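Long-range contacts in probable sugar kinase (Clostridium perfringens, PDB 3KZH), which probably phosphorylates a sugar as a member of the pfkB (ribokinase-like) carbohydrate kinase family, and binds beta-D-glucopyranose: residues Met62-Asn67 against Asp87-Glu92; Lys243-Asp248 against Thr311-Lys316; Val277-Thr282 against Thr302-Leu307. One frame throughout, in Å; residues are numbered along the deposited sequence.

Interaction 1 of 3, residues Met62-Asn67 against Asp87-Glu92; sequences MSILGN and DSMVIE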
HETATM    1  N   MSE A  62       1.428  19.121   7.879  1.00 17.86           N
HETATM    2  CA  MSE A  62       1.710  19.578   6.524  1.00 22.60           C
HETATM    3  C   MSE A  62       2.883  18.766   5.989  1.00 21.14           C
HETATM    4  O   MSE A  62       4.008  18.886   6.465  1.00 21.10           O
HETATM    5  CB  MSE A  62       2.023  21.075   6.528  1.00 24.71           C
HETATM    6  CG  MSE A  62       2.015  21.755   5.155  1.00 31.06           C
HETATM    7 SE   MSE A  62       2.472  23.621   5.305  1.00 44.00          SE
HETATM    8  CE  MSE A  62       0.884  24.164   6.204  1.00 26.39           C
ATOM      9  N   SER A  63       2.603  17.943   4.986  1.00 19.39           N
ATOM     10  CA  SER A  63       3.619  17.086   4.417  1.00 22.38           C
ATOM     11  C   SER A  63       3.694  17.205   2.911  1.00 25.87           C
ATOM     12  O   SER A  63       3.205  18.179   2.324  1.00 25.67           O
ATOM     13  CB  SER A  63       3.337  15.639   4.829  1.00 20.70           C
ATOM     14  OG  SER A  63       4.482  14.809   4.682  1.00 15.24           O
ATOM     15  N   ILE A  64       4.374  16.231   2.306  1.00 27.56           N
ATOM     16  CA  ILE A  64       4.556  16.130   0.864  1.00 30.20           C
ATOM     17  C   ILE A  64       4.074  14.740   0.424  1.00 30.22           C
ATOM     18  O   ILE A  64       4.702  13.728   0.727  1.00 27.91           O
ATOM     19  CB  ILE A  64       6.046  16.315   0.474  1.00 32.34           C
ATOM     20  CG1 ILE A  64       6.520  17.741   0.802  1.00 34.75           C
ATOM     21  CG2 ILE A  64       6.247  15.980  -0.985  1.00 30.47           C
ATOM     22  CD1 ILE A  64       8.021  17.950   0.709  1.00 35.42           C
ATOM     23  N   LEU A  65       2.937  14.704  -0.260  1.00 32.38           N
ATOM     24  CA  LEU A  65       2.387  13.453  -0.765  1.00 35.96           C
ATOM     25  C   LEU A  65       2.575  13.364  -2.276  1.00 38.99           C
ATOM     26  O   LEU A  65       3.071  14.311  -2.905  1.00 38.91           O
ATOM     27  CB  LEU A  65       0.914  13.311  -0.391  1.00 35.92           C
ATOM     28  CG  LEU A  65       0.570  13.149   1.085  1.00 35.00           C
ATOM     29  CD1 LEU A  65      -0.915  13.217   1.228  1.00 35.38           C
ATOM     30  CD2 LEU A  65       1.116  11.852   1.648  1.00 34.23           C
ATOM     31  N   GLY A  66       2.146  12.247  -2.860  1.00 41.21           N
ATOM     32  CA  GLY A  66       2.330  12.069  -4.283  1.00 44.06           C
ATOM     33  C   GLY A  66       1.192  11.720  -5.201  1.00 45.79           C
ATOM     34  O   GLY A  66       1.479  11.352  -6.335  1.00 48.32           O
ATOM     35  N   ASN A  67      -0.064  11.787  -4.743  1.00 46.76           N
ATOM     36  CA  ASN A  67      -1.255  11.497  -5.583  1.00 47.65           C
ATOM     37  C   ASN A  67      -1.458  10.003  -5.944  1.00 47.26           C
ATOM     38  O   ASN A  67      -2.541   9.595  -6.378  1.00 47.46           O
ATOM     39  CB  ASN A  67      -1.238  12.421  -6.837  1.00 49.73           C
ATOM     40  CG  ASN A  67      -2.413  12.216  -7.773  1.00 51.82           C
ATOM     41  OD1 ASN A  67      -3.571  12.344  -7.377  1.00 52.54           O
ATOM     42  ND2 ASN A  67      -2.112  11.901  -9.030  1.00 51.68           N
ATOM     43  N   ASP A  87      -3.701  20.718   4.405  1.00 25.07           N
ATOM     44  CA  ASP A  87      -2.800  21.714   3.841  1.00 25.04           C
ATOM     45  C   ASP A  87      -1.487  21.198   3.258  1.00 24.42           C
ATOM     46  O   ASP A  87      -0.590  21.994   2.965  1.00 24.08           O
ATOM     47  CB  ASP A  87      -2.535  22.813   4.882  1.00 25.07           C
ATOM     48  CG  ASP A  87      -3.812  23.458   5.380  1.00 24.10           C
ATOM     49  OD1 ASP A  87      -4.511  24.088   4.567  1.00 23.66           O
ATOM     50  OD2 ASP A  87      -4.131  23.315   6.581  1.00 27.38           O
ATOM     51  N   SER A  88      -1.399  19.887   3.031  1.00 25.04           N
ATOM     52  CA  SER A  88      -0.187  19.259   2.486  1.00 27.51           C
ATOM     53  C   SER A  88       0.018  19.487   0.990  1.00 29.09           C
ATOM     54  O   SER A  88      -0.910  19.880   0.266  1.00 27.24           O
ATOM     55  CB  SER A  88      -0.189  17.744   2.737  1.00 25.98           C
ATOM     56  OG  SER A  88      -0.250  17.432   4.112  1.00 24.61           O
HETATM   57  N   MSE A  89       1.246  19.234   0.538  1.00 31.52           N
HETATM   58  CA  MSE A  89       1.590  19.356  -0.877  1.00 35.00           C
HETATM   59  C   MSE A  89       1.361  18.038  -1.597  1.00 34.86           C
HETATM   60  O   MSE A  89       1.881  17.005  -1.182  1.00 34.84           O
HETATM   61  CB  MSE A  89       3.047  19.811  -1.079  1.00 36.46           C
HETATM   62  CG  MSE A  89       3.489  19.900  -2.568  1.00 37.34           C
HETATM   63 SE   MSE A  89       5.285  20.502  -2.794  1.00 50.64          SE
HETATM   64  CE  MSE A  89       6.163  18.823  -2.779  1.00 34.39           C
ATOM     65  N   VAL A  90       0.542  18.083  -2.640  1.00 35.36           N
ATOM     66  CA  VAL A  90       0.258  16.912  -3.454  1.00 38.21           C
ATOM     67  C   VAL A  90       0.882  17.127  -4.842  1.00 39.00           C
ATOM     68  O   VAL A  90       0.636  18.146  -5.489  1.00 38.51           O
ATOM     69  CB  VAL A  90      -1.287  16.595  -3.530  1.00 39.13           C
ATOM     70  CG1 VAL A  90      -1.851  16.363  -2.130  1.00 38.37           C
ATOM     71  CG2 VAL A  90      -2.078  17.720  -4.224  1.00 43.15           C
ATOM     72  N   ILE A  91       1.754  16.206  -5.251  1.00 40.87           N
ATOM     73  CA  ILE A  91       2.417  16.289  -6.555  1.00 43.56           C
ATOM     74  C   ILE A  91       1.725  15.405  -7.583  1.00 45.65           C
ATOM     75  O   ILE A  91       1.748  14.176  -7.477  1.00 44.50           O
ATOM     76  CB  ILE A  91       3.918  15.885  -6.493  1.00 42.69           C
ATOM     77  CG1 ILE A  91       4.631  16.642  -5.383  1.00 41.05           C
ATOM     78  CG2 ILE A  91       4.619  16.201  -7.837  1.00 43.56           C
ATOM     79  CD1 ILE A  91       6.024  16.178  -5.150  1.00 39.69           C
ATOM     80  N   GLU A  92       1.156  16.050  -8.601  1.00 49.35           N
ATOM     81  CA  GLU A  92       0.470  15.366  -9.692  1.00 52.98           C
ATOM     82  C   GLU A  92       1.463  14.568 -10.537  1.00 53.19           C
ATOM     83  O   GLU A  92       2.442  15.123 -11.056  1.00 51.95           O
ATOM     84  CB  GLU A  92      -0.286  16.378 -10.550  1.00 56.76           C
ATOM     85  CG  GLU A  92      -1.603  16.844  -9.928  1.00 63.54           C
ATOM     86  CD  GLU A  92      -2.829  16.112 -10.479  1.00 66.00           C
ATOM     87  OE1 GLU A  92      -3.838  16.797 -10.763  1.00 67.35           O
ATOM     88  OE2 GLU A  92      -2.792  14.866 -10.632  1.00 67.64           O
TER

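Interaction 2 of 3, residues Lys243-Asp248 against Thr311-Lys316; sequences KATEVD and TWEEEK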
ATOM      1  N   LYS A 243      13.889  10.851  35.743  1.00 25.95           N
ATOM      2  CA  LYS A 243      14.100   9.527  35.179  1.00 29.35           C
ATOM      3  C   LYS A 243      13.012   8.608  35.703  1.00 29.61           C
ATOM      4  O   LYS A 243      12.481   8.827  36.791  1.00 29.99           O
ATOM      5  CB  LYS A 243      15.485   9.020  35.608  1.00 32.62           C
ATOM      6  CG  LYS A 243      15.862   7.610  35.201  1.00 34.91           C
ATOM      7  CD  LYS A 243      17.059   7.159  35.998  1.00 39.59           C
ATOM      8  CE  LYS A 243      17.241   5.657  35.922  1.00 43.07           C
ATOM      9  NZ  LYS A 243      18.449   5.225  36.683  1.00 47.19           N
ATOM     10  N   ALA A 244      12.644   7.619  34.896  1.00 30.28           N
ATOM     11  CA  ALA A 244      11.651   6.637  35.292  1.00 32.66           C
ATOM     12  C   ALA A 244      12.367   5.338  35.622  1.00 35.06           C
ATOM     13  O   ALA A 244      13.363   4.984  34.987  1.00 34.23           O
ATOM     14  CB  ALA A 244      10.643   6.411  34.179  1.00 29.99           C
ATOM     15  N   THR A 245      11.885   4.656  36.655  1.00 39.05           N
ATOM     16  CA  THR A 245      12.445   3.365  37.052  1.00 43.39           C
ATOM     17  C   THR A 245      11.623   2.305  36.294  1.00 46.19           C
ATOM     18  O   THR A 245      10.597   2.636  35.683  1.00 44.72           O
ATOM     19  CB  THR A 245      12.354   3.145  38.601  1.00 42.39           C
ATOM     20  OG1 THR A 245      10.983   3.086  39.013  1.00 44.99           O
ATOM     21  CG2 THR A 245      13.035   4.277  39.352  1.00 40.19           C
ATOM     22  N   GLU A 246      12.104   1.061  36.278  1.00 50.91           N
ATOM     23  CA  GLU A 246      11.415  -0.074  35.627  1.00 55.12           C
ATOM     24  C   GLU A 246      11.137  -0.001  34.109  1.00 55.22           C
ATOM     25  O   GLU A 246      10.171  -0.605  33.622  1.00 56.40           O
ATOM     26  CB  GLU A 246      10.106  -0.420  36.385  1.00 57.79           C
ATOM     27  CG  GLU A 246      10.284  -0.923  37.816  1.00 62.24           C
ATOM     28  CD  GLU A 246      11.064  -2.224  37.888  1.00 65.11           C
ATOM     29  OE1 GLU A 246      10.597  -3.230  37.304  1.00 67.19           O
ATOM     30  OE2 GLU A 246      12.149  -2.231  38.510  1.00 66.20           O
ATOM     31  N   VAL A 247      11.980   0.716  33.365  1.00 55.05           N
ATOM     32  CA  VAL A 247      11.806   0.834  31.911  1.00 55.16           C
ATOM     33  C   VAL A 247      12.686  -0.174  31.159  1.00 55.71           C
ATOM     34  O   VAL A 247      13.920  -0.075  31.171  1.00 56.20           O
ATOM     35  CB  VAL A 247      12.097   2.285  31.384  1.00 54.85           C
ATOM     36  CG1 VAL A 247      11.798   2.392  29.893  1.00 53.02           C
ATOM     37  CG2 VAL A 247      11.258   3.304  32.123  1.00 54.56           C
ATOM     38  N   ASP A 248      12.032  -1.146  30.522  1.00 55.91           N
ATOM     39  CA  ASP A 248      12.713  -2.171  29.725  1.00 56.70           C
ATOM     40  C   ASP A 248      12.483  -1.829  28.255  1.00 55.61           C
ATOM     41  O   ASP A 248      11.336  -1.645  27.824  1.00 55.30           O
ATOM     42  CB  ASP A 248      12.165  -3.580  30.029  1.00 58.50           C
ATOM     43  CG  ASP A 248      12.400  -4.018  31.475  1.00 60.97           C
ATOM     44  OD1 ASP A 248      13.446  -3.655  32.064  1.00 60.74           O
ATOM     45  OD2 ASP A 248      11.532  -4.737  32.022  1.00 62.59           O
ATOM     46  N   THR A 311       7.092   5.120  39.080  1.00 37.36           N
ATOM     47  CA  THR A 311       7.902   5.627  40.185  1.00 38.22           C
ATOM     48  C   THR A 311       9.031   6.433  39.535  1.00 37.70           C
ATOM     49  O   THR A 311       9.767   5.909  38.687  1.00 37.34           O
ATOM     50  CB  THR A 311       8.463   4.472  41.061  1.00 38.36           C
ATOM     51  OG1 THR A 311       7.371   3.807  41.711  1.00 37.81           O
ATOM     52  CG2 THR A 311       9.432   5.002  42.134  1.00 38.19           C
ATOM     53  N   TRP A 312       9.156   7.696  39.945  1.00 37.22           N
ATOM     54  CA  TRP A 312      10.154   8.607  39.391  1.00 37.94           C
ATOM     55  C   TRP A 312      11.330   8.974  40.294  1.00 37.93           C
ATOM     56  O   TRP A 312      11.214   9.001  41.517  1.00 38.21           O
ATOM     57  CB  TRP A 312       9.487   9.928  38.940  1.00 38.38           C
ATOM     58  CG  TRP A 312       8.259   9.801  38.047  1.00 39.67           C
ATOM     59  CD1 TRP A 312       6.956   9.765  38.454  1.00 38.91           C
ATOM     60  CD2 TRP A 312       8.233   9.698  36.615  1.00 39.65           C
ATOM     61  NE1 TRP A 312       6.117   9.637  37.371  1.00 39.38           N
ATOM     62  CE2 TRP A 312       6.869   9.596  36.228  1.00 39.80           C
ATOM     63  CE3 TRP A 312       9.225   9.681  35.613  1.00 38.68           C
ATOM     64  CZ2 TRP A 312       6.470   9.470  34.875  1.00 40.03           C
ATOM     65  CZ3 TRP A 312       8.828   9.554  34.257  1.00 38.75           C
ATOM     66  CH2 TRP A 312       7.461   9.451  33.910  1.00 38.84           C
ATOM     67  N   GLU A 313      12.471   9.238  39.658  1.00 38.41           N
ATOM     68  CA  GLU A 313      13.679   9.705  40.334  1.00 37.41           C
ATOM     69  C   GLU A 313      13.738  11.140  39.831  1.00 36.67           C
ATOM     70  O   GLU A 313      13.851  11.370  38.625  1.00 34.59           O
ATOM     71  CB  GLU A 313      14.920   8.929  39.893  1.00 38.11           C
ATOM     72  CG  GLU A 313      15.136   7.618  40.636  1.00 41.13           C
ATOM     73  CD  GLU A 313      16.356   6.856  40.156  1.00 42.82           C
ATOM     74  OE1 GLU A 313      17.391   7.488  39.850  1.00 43.73           O
ATOM     75  OE2 GLU A 313      16.277   5.612  40.086  1.00 44.14           O
ATOM     76  N   GLU A 314      13.521  12.087  40.746  1.00 36.41           N
ATOM     77  CA  GLU A 314      13.503  13.517  40.427  1.00 35.46           C
ATOM     78  C   GLU A 314      14.608  14.282  41.133  1.00 33.69           C
ATOM     79  O   GLU A 314      14.930  13.998  42.280  1.00 32.49           O
ATOM     80  CB  GLU A 314      12.141  14.136  40.793  1.00 34.76           C
ATOM     81  CG  GLU A 314      10.940  13.511  40.103  1.00 33.88           C
ATOM     82  CD  GLU A 314       9.630  14.139  40.518  1.00 34.47           C
ATOM     83  OE1 GLU A 314       9.438  15.344  40.268  1.00 35.29           O
ATOM     84  OE2 GLU A 314       8.771  13.423  41.070  1.00 36.24           O
ATOM     85  N   GLU A 315      15.190  15.244  40.421  1.00 34.96           N
ATOM     86  CA  GLU A 315      16.279  16.096  40.913  1.00 35.70           C
ATOM     87  C   GLU A 315      15.995  17.517  40.430  1.00 36.54           C
ATOM     88  O   GLU A 315      15.591  17.701  39.282  1.00 36.91           O
ATOM     89  CB  GLU A 315      17.632  15.628  40.337  1.00 36.63           C
ATOM     90  CG  GLU A 315      18.145  14.275  40.863  1.00 38.57           C
ATOM     91  CD  GLU A 315      19.332  13.704  40.082  1.00 40.05           C
ATOM     92  OE1 GLU A 315      20.284  14.443  39.752  1.00 39.12           O
ATOM     93  OE2 GLU A 315      19.328  12.483  39.827  1.00 41.90           O
ATOM     94  N   LYS A 316      16.155  18.509  41.313  1.00 37.06           N
ATOM     95  CA  LYS A 316      15.924  19.919  40.965  1.00 37.53           C
ATOM     96  C   LYS A 316      17.157  20.761  41.283  1.00 37.45           C
ATOM     97  O   LYS A 316      17.656  20.717  42.397  1.00 36.41           O
ATOM     98  CB  LYS A 316      14.729  20.523  41.736  1.00 38.95           C
ATOM     99  CG  LYS A 316      13.338  19.913  41.502  1.00 40.40           C
ATOM    100  CD  LYS A 316      12.197  20.873  41.910  1.00 41.89           C
ATOM    101  CE  LYS A 316      12.265  21.347  43.377  1.00 44.45           C
ATOM    102  NZ  LYS A 316      12.141  20.260  44.401  1.00 44.36           N
TER
HETATM  103  O   HOH W   1       8.226   2.745  37.588  1.00 51.94           O

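Interaction 3 of 3, residues Val277-Thr282 against Thr302-Leu307; sequences VKFAMT and TVLAKL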
ATOM      1  N   VAL A 277       7.440  16.979  31.200  1.00 19.61           N
ATOM      2  CA  VAL A 277       8.578  16.059  31.143  1.00 19.55           C
ATOM      3  C   VAL A 277       8.138  14.628  31.479  1.00 19.54           C
ATOM      4  O   VAL A 277       8.511  13.698  30.774  1.00 15.95           O
ATOM      5  CB  VAL A 277       9.723  16.569  32.092  1.00 18.08           C
ATOM      6  CG1 VAL A 277      10.875  15.635  32.145  1.00 16.09           C
ATOM      7  CG2 VAL A 277      10.251  17.870  31.588  1.00 14.48           C
ATOM      8  N   LYS A 278       7.260  14.493  32.475  1.00 19.49           N
ATOM      9  CA  LYS A 278       6.744  13.195  32.907  1.00 22.22           C
ATOM     10  C   LYS A 278       5.766  12.563  31.928  1.00 19.28           C
ATOM     11  O   LYS A 278       5.856  11.357  31.659  1.00 16.46           O
ATOM     12  CB  LYS A 278       6.087  13.298  34.284  1.00 25.37           C
ATOM     13  CG  LYS A 278       7.053  13.407  35.446  1.00 27.31           C
ATOM     14  CD  LYS A 278       6.278  13.510  36.743  1.00 28.35           C
ATOM     15  CE  LYS A 278       7.128  14.112  37.831  1.00 32.21           C
ATOM     16  NZ  LYS A 278       6.333  14.471  39.040  1.00 34.20           N
ATOM     17  N   PHE A 279       4.879  13.400  31.367  1.00 18.28           N
ATOM     18  CA  PHE A 279       3.850  12.989  30.392  1.00 17.30           C
ATOM     19  C   PHE A 279       4.542  12.535  29.103  1.00 15.88           C
ATOM     20  O   PHE A 279       4.252  11.459  28.585  1.00 15.51           O
ATOM     21  CB  PHE A 279       2.853  14.147  30.120  1.00 15.51           C
ATOM     22  CG  PHE A 279       1.651  13.749  29.273  1.00 17.74           C
ATOM     23  CD1 PHE A 279       0.435  13.375  29.884  1.00 14.47           C
ATOM     24  CD2 PHE A 279       1.752  13.661  27.859  1.00 15.68           C
ATOM     25  CE1 PHE A 279      -0.664  12.914  29.104  1.00 14.83           C
ATOM     26  CE2 PHE A 279       0.660  13.197  27.072  1.00 16.30           C
ATOM     27  CZ  PHE A 279      -0.548  12.821  27.700  1.00 14.97           C
ATOM     28  N   ALA A 280       5.432  13.382  28.595  1.00 15.84           N
ATOM     29  CA  ALA A 280       6.199  13.109  27.384  1.00 17.12           C
ATOM     30  C   ALA A 280       7.132  11.903  27.528  1.00 17.17           C
ATOM     31  O   ALA A 280       7.353  11.171  26.570  1.00 14.24           O
ATOM     32  CB  ALA A 280       6.983  14.339  26.991  1.00 15.10           C
HETATM   33  N   MSE A 281       7.653  11.691  28.737  1.00 17.75           N
HETATM   34  CA  MSE A 281       8.541  10.571  29.010  1.00 20.37           C
HETATM   35  C   MSE A 281       7.760   9.271  29.076  1.00 20.48           C
HETATM   36  O   MSE A 281       8.255   8.235  28.620  1.00 15.74           O
HETATM   37  CB  MSE A 281       9.310  10.795  30.296  1.00 25.47           C
HETATM   38  CG  MSE A 281      10.760  10.362  30.207  1.00 32.46           C
HETATM   39 SE   MSE A 281      11.752  10.755  31.813  1.00 51.45          SE
HETATM   40  CE  MSE A 281      10.971  12.396  32.255  1.00 27.61           C
ATOM     41  N   THR A 282       6.530   9.345  29.605  1.00 19.69           N
ATOM     42  CA  THR A 282       5.617   8.187  29.691  1.00 20.16           C
ATOM     43  C   THR A 282       5.282   7.708  28.268  1.00 18.67           C
ATOM     44  O   THR A 282       5.246   6.508  28.015  1.00 17.38           O
ATOM     45  CB  THR A 282       4.310   8.533  30.479  1.00 17.71           C
ATOM     46  OG1 THR A 282       4.648   8.834  31.839  1.00 16.60           O
ATOM     47  CG2 THR A 282       3.321   7.375  30.463  1.00 13.68           C
ATOM     48  N   THR A 302      -4.232   5.540  28.142  1.00 25.90           N
ATOM     49  CA  THR A 302      -3.107   4.622  28.407  1.00 25.91           C
ATOM     50  C   THR A 302      -1.857   5.355  28.923  1.00 25.29           C
ATOM     51  O   THR A 302      -1.128   4.824  29.758  1.00 26.51           O
ATOM     52  CB  THR A 302      -2.728   3.699  27.190  1.00 26.16           C
ATOM     53  OG1 THR A 302      -1.865   4.386  26.280  1.00 30.42           O
ATOM     54  CG2 THR A 302      -3.963   3.235  26.438  1.00 28.58           C
ATOM     55  N   VAL A 303      -1.645   6.590  28.447  1.00 23.85           N
ATOM     56  CA  VAL A 303      -0.512   7.429  28.863  1.00 23.76           C
ATOM     57  C   VAL A 303      -0.727   7.849  30.313  1.00 23.26           C
ATOM     58  O   VAL A 303       0.168   7.685  31.134  1.00 20.66           O
ATOM     59  CB  VAL A 303      -0.333   8.698  27.956  1.00 23.42           C
ATOM     60  CG1 VAL A 303       0.846   9.534  28.421  1.00 21.70           C
ATOM     61  CG2 VAL A 303      -0.137   8.302  26.533  1.00 21.12           C
ATOM     62  N   LEU A 304      -1.939   8.305  30.627  1.00 24.30           N
ATOM     63  CA  LEU A 304      -2.299   8.715  31.990  1.00 28.05           C
ATOM     64  C   LEU A 304      -2.304   7.558  32.999  1.00 28.19           C
ATOM     65  O   LEU A 304      -1.911   7.742  34.151  1.00 28.62           O
ATOM     66  CB  LEU A 304      -3.653   9.424  32.008  1.00 30.20           C
ATOM     67  CG  LEU A 304      -3.778  10.808  31.359  1.00 33.54           C
ATOM     68  CD1 LEU A 304      -5.201  11.323  31.561  1.00 33.59           C
ATOM     69  CD2 LEU A 304      -2.790  11.794  31.953  1.00 33.88           C
ATOM     70  N   ALA A 305      -2.691   6.366  32.542  1.00 29.54           N
ATOM     71  CA  ALA A 305      -2.730   5.160  33.383  1.00 30.67           C
ATOM     72  C   ALA A 305      -1.321   4.685  33.732  1.00 31.77           C
ATOM     73  O   ALA A 305      -1.087   4.227  34.851  1.00 30.45           O
ATOM     74  CB  ALA A 305      -3.505   4.036  32.685  1.00 28.28           C
ATOM     75  N   LYS A 306      -0.390   4.816  32.780  1.00 33.20           N
ATOM     76  CA  LYS A 306       1.005   4.422  32.992  1.00 35.77           C
ATOM     77  C   LYS A 306       1.761   5.480  33.797  1.00 37.61           C
ATOM     78  O   LYS A 306       2.676   5.141  34.536  1.00 39.07           O
ATOM     79  CB  LYS A 306       1.726   4.139  31.670  1.00 35.98           C
ATOM     80  CG  LYS A 306       2.930   3.199  31.821  1.00 38.46           C
ATOM     81  CD  LYS A 306       4.093   3.586  30.928  1.00 39.70           C
ATOM     82  CE  LYS A 306       5.292   2.679  31.128  1.00 40.83           C
ATOM     83  NZ  LYS A 306       5.000   1.278  30.738  1.00 44.09           N
ATOM     84  N   LEU A 307       1.347   6.744  33.671  1.00 39.43           N
ATOM     85  CA  LEU A 307       1.944   7.872  34.397  1.00 41.84           C
ATOM     86  C   LEU A 307       1.678   7.761  35.909  1.00 42.59           C
ATOM     87  O   LEU A 307       2.547   8.091  36.717  1.00 41.79           O
ATOM     88  CB  LEU A 307       1.383   9.205  33.850  1.00 42.41           C
ATOM     89  CG  LEU A 307       1.624  10.549  34.564  1.00 43.35           C
ATOM     90  CD1 LEU A 307       3.066  10.955  34.437  1.00 42.09           C
ATOM     91  CD2 LEU A 307       0.719  11.632  34.005  1.00 42.72           C
TER

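Interaction 1 of 3, residues Met62-Asn67 against Asp87-Glu92
Ser88 OG is gripped twice: it accepts from Ser63 N across the contact (3.0 Å, 166° at the hydrogen) and bonds to O of Met85, just before its own segment. With chi1 at -60°, OG stands beside its own backbone N, which brings it in front of the Ser63 amide. From there a parallel ladder runs on. Met89 N bonds to Ser63 O, and Leu65 N gives the shortest link, 2.7 Å to Met89 O. The last rung, from Ile91 N to Leu65 O, is longer at 3.3 Å. On one face of this two-stranded parallel sheet Ile64 and selenomethionine Met89 lie side by side, and the bent end of Met89 brings CE to 3.4 Å from Ile64 CG2. The Ile91 side chain crosses that of Ile64, its CD1 4.2 Å from Ile64 CG2. Leu65 points to the other face, where Ile74 and Val75 of helix 69-81 meet it. At the start of the ladder, CG of selenomethionine Met62 rests against Asp87 O. Buried Ser88 OG thus replaces a backbone carbonyl as acceptor, and its proton must go to Met85 O, which can only accept; both its roles are used.

Interaction 2 of 3, residues Lys243-Asp248 against Thr311-Lys316
Lys243 and Glu313 lie side by side and point the same way from one face of the sheet, the lysine stretched out with CG anti to its backbone N (chi1 176°). Its CD runs past Glu313 OE1 at 3.9 Å, while Lys243 NZ stays 4.0 Å from the same oxygen, beyond salt-bridge range, so any attraction between the charges is probably modest. Thr245 crosses Glu313 at about a right angle and sets its CG2 methyl against OE2. The other face carries Ala244 and Trp312: Ala244 CB lies 3.6 Å from Trp312 CZ3, approaching the indole obliquely, and Lys243 O sits at the ring edge. Strands 239-244 and 312-317 are antiparallel neighbours here, the latter being the outermost strand, within this chain, of the large mixed sheet of this ribokinase-like fold. Lys243 and Glu313 form a hydrogen-bonded pair, with Glu313 N to Lys243 O at 2.9 Å and nearly straight (177°); Ala244 and Trp312 are the following non-hydrogen-bonded pair. Where the strands part, Thr245 N donates to Thr311 O (3.2 Å). A water bridges Thr245 and Thr311, donating to Thr245 O, accepting from Thr311 N at 3.0 Å and hydrogen-bonding to Thr245 OG1.

Interaction 3 of 3, residues Val277-Thr282 against Thr302-Leu307
Phe279 reaches from helix 273-288 towards helix 300-308, its CG anti to the backbone N (chi1 -172°), which carries the ring out over Val303. Beyond CB, the ring spreads its atoms among three side chains. CD1 is 4.1 Å from both Val303 CG1 and Leu304 CD2, with Leu307 CD2 a little farther off and oblique to the ring. CE1 comes closer to Leu304 CD2, which lies in the ring plane at the edge. CE2 touches only Val303 CG1 across the contact, and CZ, at the tip, meets that methyl at 3.6 Å. Val303 CG1 sits over one face, displaced toward the rim, 3.8 Å from the ring centroid and 16° off the normal, a CH-pi contact in which the two side chains cross at about a right angle. Tyr265 also stacks with the phenylalanine ring.

One turn further along, Thr282 points at the other helix. Its OG1 turns back and donates to Lys278 O (2.8 Å), an oxygen that also accepts from Thr282 N on the opposite face of its carbonyl plane. Lys278 O is thus gripped by two donors; the OG1 bond gives the hydroxyl proton an acceptor in its own helix and helps fix chi1. The CG2 methyl, anti to the backbone N, is left to face across the contact, close to Val303 O and 3.8 Å from Lys306 CB. Leu307 crosses Thr282 at about a right angle, and its CD1 touches both Thr282 OG1 and Lys278 CB, 3.8 Å from the latter.

No hydrogen bond joins the two segments; apolar packing carries the contact. Their axes approach to 9.4 Å and cross at 111°, a steep helix-helix packing in the C-terminal part of this ribokinase-like alpha/beta fold, where helix 300-308 leads into the edge strand 312-317.

How the interactions relate
Interactions 2 and 3 are neighbours, their centres about 12 Å apart, and along the chain interaction 3 is nested inside the loop that interaction 2 closes. Trp312 joins them: its indole makes a cation-pi contact with Lys278, and its CZ2 packs 3.7 Å from Leu307 CD1, so strand 312-317 lies against both helices. Lys278 NZ also forms a long, weak ion pair with Glu314. Interaction 1 lies on the opposite side of the chain's centre, about 41 Å from interaction 2 and about 33 Å from interaction 3, centre to centre, and touches neither. The beta-D-glucopyranose pocket is lined by other residues, including Asp166, Lys187 and Asn189; the side chain of Lys243, in interaction 2, is about 14 Å from the bound beta-D-glucopyranose.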